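Local coordinates for protein leucine--trna ligase (Agrobacterium radiobacter, PDB 5AH5) that probably joins leucine to its cognate tRNA at the expense of ATP, as a zinc-containing class I aminoacyl-tRNA synthetase, at residues Ile429-Val440 with Lys472-Asp483. Numbering follows the deposited sequence.
Sequences IIHCSECGTIPV and KCPQCGGDAARD. With ZN (zinc ion), chain H.
I430 lays its two branches over different parts of the opposing segment: CG2 rests on the methyl of A480 (CG2 to CB 3.6 Å), while CD1 reaches the ring of P474 and the carbonyl of K472. With CG2 anti to the backbone N, the longer CG1-CD1 arm swings to the N side (chi1 -70°) and so reaches the P474 ring. I438 adds its own CG2 against P474 CD at 3.6 Å, the two side chains running alongside with opposed directions, and its CD1 touches Q475 NE2, the two side chains crossing at about a right angle. Beside this apolar patch sits a Cys4 zinc site, in which two CxxC knuckles share one metal. C432 and C435 come from one turn, C473 and C476 from the other, with SG-to-zinc bonds of 2.2 to 2.6 Å. The thiolates also accept backbone N-H groups within their own loops: C435 N points almost straight at C432 SG (174°), and G478 N bonds C476 SG at 3.0 Å, contacts that probably temper the charge on sulfur. Each knuckle links two antiparallel strands, and 429-432 and 479-482 pair between the two hairpins through H431 and A481, whose backbones exchange two hydrogen bonds. On the sheet face away from I430, the H431 ring directs NE2 to D483 OD2 (2.8 Å, 168°); the acceptor lies in the ring plane, yet the donor approaches from above the carboxylate plane. W189 donates to the same oxygen and D485 N to OD1, which should restrain the carboxylate's rotation, while I429 CG2 lies over one imidazole face, displaced toward its rim.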
loop_
_atom_site.group_PDB
_atom_site.type_symbol
_atom_site.label_atom_id
_atom_site.label_comp_id
_atom_site.label_asym_id
_atom_site.label_seq_id
_atom_site.Cartn_x
_atom_site.Cartn_y
_atom_site.Cartn_z
ATOM N N ILE B 429 27.005 7.015 13.139
ATOM C CA ILE B 429 28.103 6.119 13.494
ATOM C C ILE B 429 29.426 6.870 13.259
ATOM O O ILE B 429 29.539 7.734 12.349
ATOM C CB ILE B 429 28.055 4.869 12.648
ATOM C CG1 ILE B 429 26.785 4.073 12.974
ATOM C CG2 ILE B 429 29.300 3.985 12.864
ATOM C CD1 ILE B 429 26.845 3.270 14.255
ATOM N N ILE B 430 30.361 6.657 14.178
ATOM C CA ILE B 430 31.705 7.145 14.034
ATOM C C ILE B 430 32.635 5.965 13.874
ATOM O O ILE B 430 32.548 5.036 14.596
ATOM C CB ILE B 430 32.095 8.019 15.224
ATOM C CG1 ILE B 430 31.282 9.341 15.127
ATOM C CG2 ILE B 430 33.609 8.336 15.175
ATOM C CD1 ILE B 430 31.324 10.264 16.338
ATOM N N HIS B 431 33.542 6.017 12.897
ATOM C CA HIS B 431 34.510 4.949 12.706
ATOM C C HIS B 431 35.900 5.376 13.248
ATOM O O HIS B 431 36.493 6.400 12.800
ATOM C CB HIS B 431 34.636 4.612 11.226
ATOM C CG HIS B 431 33.359 4.124 10.606
ATOM N ND1 HIS B 431 33.117 2.797 10.371
ATOM C CD2 HIS B 431 32.276 4.792 10.142
ATOM C CE1 HIS B 431 31.953 2.664 9.767
ATOM N NE2 HIS B 431 31.430 3.860 9.608
ATOM N N CYS B 432 36.388 4.568 14.182
ATOM C CA CYS B 432 37.594 4.871 14.946
ATOM C C CYS B 432 38.602 3.811 14.604
ATOM O O CYS B 432 38.291 2.640 14.711
ATOM C CB CYS B 432 37.341 4.852 16.457
ATOM S SG CYS B 432 38.906 5.132 17.403
ATOM N N SER B 433 39.813 4.216 14.211
ATOM C CA SER B 433 40.881 3.237 13.914
ATOM C C SER B 433 41.218 2.364 15.140
ATOM O O SER B 433 41.405 1.163 14.992
ATOM C CB SER B 433 42.124 3.917 13.310
ATOM O OG SER B 433 42.450 5.144 13.955
ATOM N N GLU B 434 41.223 2.944 16.345
ATOM C CA GLU B 434 41.348 2.164 17.614
ATOM C C GLU B 434 40.092 1.292 17.862
ATOM O O GLU B 434 40.142 0.074 17.727
ATOM C CB GLU B 434 41.586 3.076 18.853
ATOM C CG GLU B 434 42.739 4.095 18.822
ATOM C CD GLU B 434 42.661 5.144 19.956
ATOM O OE1 GLU B 434 42.256 4.793 21.095
ATOM O OE2 GLU B 434 43.019 6.332 19.725
ATOM N N CYS B 435 38.955 1.929 18.162
ATOM C CA CYS B 435 37.787 1.241 18.751
ATOM C C CYS B 435 36.838 0.538 17.767
ATOM O O CYS B 435 36.031 -0.295 18.195
ATOM C CB CYS B 435 36.985 2.233 19.571
ATOM S SG CYS B 435 37.999 3.343 20.589
ATOM N N GLY B 436 36.914 0.847 16.472
ATOM C CA GLY B 436 35.965 0.280 15.489
ATOM C C GLY B 436 34.726 1.159 15.308
ATOM O O GLY B 436 34.839 2.404 15.316
ATOM N N THR B 437 33.542 0.544 15.142
ATOM C CA THR B 437 32.344 1.309 14.775
ATOM C C THR B 437 31.652 1.735 16.071
ATOM O O THR B 437 31.292 0.910 16.883
ATOM C CB THR B 437 31.391 0.521 13.831
ATOM O OG1 THR B 437 30.736 -0.514 14.567
ATOM C CG2 THR B 437 32.157 -0.110 12.664
ATOM N N ILE B 438 31.459 3.025 16.264
ATOM C CA ILE B 438 30.934 3.527 17.526
ATOM C C ILE B 438 29.728 4.403 17.301
ATOM O O ILE B 438 29.774 5.311 16.456
ATOM C CB ILE B 438 32.011 4.349 18.302
ATOM C CG1 ILE B 438 33.278 3.502 18.488
ATOM C CG2 ILE B 438 31.481 4.828 19.658
ATOM C CD1 ILE B 438 33.121 2.312 19.414
ATOM N N PRO B 439 28.681 4.190 18.107
ATOM C CA PRO B 439 27.545 5.052 18.040
ATOM C C PRO B 439 27.873 6.475 18.390
ATOM O O PRO B 439 28.627 6.715 19.315
ATOM C CB PRO B 439 26.575 4.467 19.102
ATOM C CG PRO B 439 26.949 3.078 19.224
ATOM C CD PRO B 439 28.431 3.015 18.964
ATOM N N VAL B 440 27.300 7.415 17.653
ATOM C CA VAL B 440 27.323 8.791 18.082
ATOM C C VAL B 440 26.554 8.821 19.404
ATOM O O VAL B 440 25.516 8.160 19.549
ATOM C CB VAL B 440 26.638 9.711 17.049
ATOM C CG1 VAL B 440 26.356 11.094 17.586
ATOM C CG2 VAL B 440 27.502 9.809 15.794
ATOM N N LYS B 472 35.304 13.293 16.853
ATOM C CA LYS B 472 35.923 12.626 17.992
ATOM C C LYS B 472 35.283 11.264 18.233
ATOM O O LYS B 472 34.066 11.133 18.223
ATOM C CB LYS B 472 35.804 13.491 19.266
ATOM C CG LYS B 472 36.470 14.867 19.188
ATOM C CD LYS B 472 37.900 14.812 18.689
ATOM C CE LYS B 472 38.534 16.191 18.746
ATOM N NZ LYS B 472 39.852 16.172 18.058
ATOM N N CYS B 473 36.105 10.247 18.421
ATOM C CA CYS B 473 35.604 8.966 18.842
ATOM C C CYS B 473 34.954 9.138 20.225
ATOM O O CYS B 473 35.619 9.623 21.163
ATOM C CB CYS B 473 36.718 7.952 18.930
ATOM S SG CYS B 473 36.092 6.426 19.607
ATOM N N PRO B 474 33.653 8.783 20.362
ATOM C CA PRO B 474 32.969 8.977 21.677
ATOM C C PRO B 474 33.423 8.003 22.777
ATOM O O PRO B 474 33.126 8.242 23.935
ATOM C CB PRO B 474 31.481 8.765 21.359
ATOM C CG PRO B 474 31.389 8.625 19.864
ATOM C CD PRO B 474 32.740 8.217 19.353
ATOM N N GLN B 475 34.084 6.906 22.401
ATOM C CA GLN B 475 34.695 5.979 23.344
ATOM C C GLN B 475 36.087 6.478 23.846
ATOM O O GLN B 475 36.244 6.774 25.037
ATOM C CB GLN B 475 34.793 4.608 22.701
ATOM C CG GLN B 475 35.172 3.513 23.667
ATOM C CD GLN B 475 34.845 2.147 23.110
ATOM O OE1 GLN B 475 35.737 1.416 22.680
ATOM N NE2 GLN B 475 33.552 1.805 23.084
ATOM N N CYS B 476 37.072 6.609 22.953
ATOM C CA CYS B 476 38.430 7.010 23.376
ATOM C C CYS B 476 38.698 8.515 23.382
ATOM O O CYS B 476 39.567 8.970 24.114
ATOM C CB CYS B 476 39.489 6.307 22.525
ATOM S SG CYS B 476 39.758 7.034 20.901
ATOM N N GLY B 477 37.986 9.290 22.568
ATOM C CA GLY B 477 38.302 10.705 22.414
ATOM C C GLY B 477 39.307 11.031 21.306
ATOM O O GLY B 477 39.536 12.211 21.036
ATOM N N GLY B 478 39.915 10.029 20.664
ATOM C CA GLY B 478 40.808 10.250 19.486
ATOM C C GLY B 478 40.136 10.905 18.265
ATOM O O GLY B 478 38.909 11.205 18.279
ATOM N N ASP B 479 40.936 11.175 17.224
ATOM C CA ASP B 479 40.416 11.680 15.934
ATOM C C ASP B 479 39.922 10.502 15.090
ATOM O O ASP B 479 40.589 9.482 14.955
ATOM C CB ASP B 479 41.471 12.477 15.159
ATOM C CG ASP B 479 41.729 13.865 15.752
ATOM O OD1 ASP B 479 40.912 14.366 16.552
ATOM O OD2 ASP B 479 42.763 14.462 15.405
ATOM N N ALA B 480 38.717 10.630 14.563
ATOM C CA ALA B 480 38.037 9.506 13.876
ATOM C C ALA B 480 37.175 10.058 12.725
ATOM O O ALA B 480 37.290 11.236 12.395
ATOM C CB ALA B 480 37.209 8.744 14.894
ATOM N N ALA B 481 36.324 9.225 12.115
ATOM C CA ALA B 481 35.608 9.641 10.912
ATOM C C ALA B 481 34.100 9.275 10.995
ATOM O O ALA B 481 33.750 8.233 11.507
ATOM C CB ALA B 481 36.271 8.999 9.687
ATOM N N ARG B 482 33.239 10.160 10.533
ATOM C CA ARG B 482 31.802 9.838 10.455
ATOM C C ARG B 482 31.608 8.769 9.409
ATOM O O ARG B 482 32.463 8.578 8.552
ATOM C CB ARG B 482 30.986 11.047 10.077
ATOM C CG ARG B 482 31.031 12.079 11.120
ATOM C CD ARG B 482 29.934 13.080 10.887
ATOM N NE ARG B 482 30.049 14.113 11.854
ATOM C CZ ARG B 482 29.801 13.963 13.160
ATOM N NH1 ARG B 482 29.386 12.805 13.677
ATOM N NH2 ARG B 482 29.952 15.018 13.956
ATOM N N ASP B 483 30.505 8.042 9.496
ATOM C CA ASP B 483 30.122 7.168 8.405
ATOM C C ASP B 483 29.870 8.035 7.175
ATOM O O ASP B 483 29.184 9.030 7.288
ATOM C CB ASP B 483 28.871 6.355 8.764
ATOM C CG ASP B 483 28.651 5.222 7.788
ATOM O OD1 ASP B 483 28.247 5.465 6.635
ATOM O OD2 ASP B 483 29.004 4.091 8.151
HETATM ZN ZN ZN H . 38.179 5.372 19.690
HETATM O O HOH W 1 28.547 10.552 12.338
HETATM O O HOH W 2 40.286 6.881 14.035
#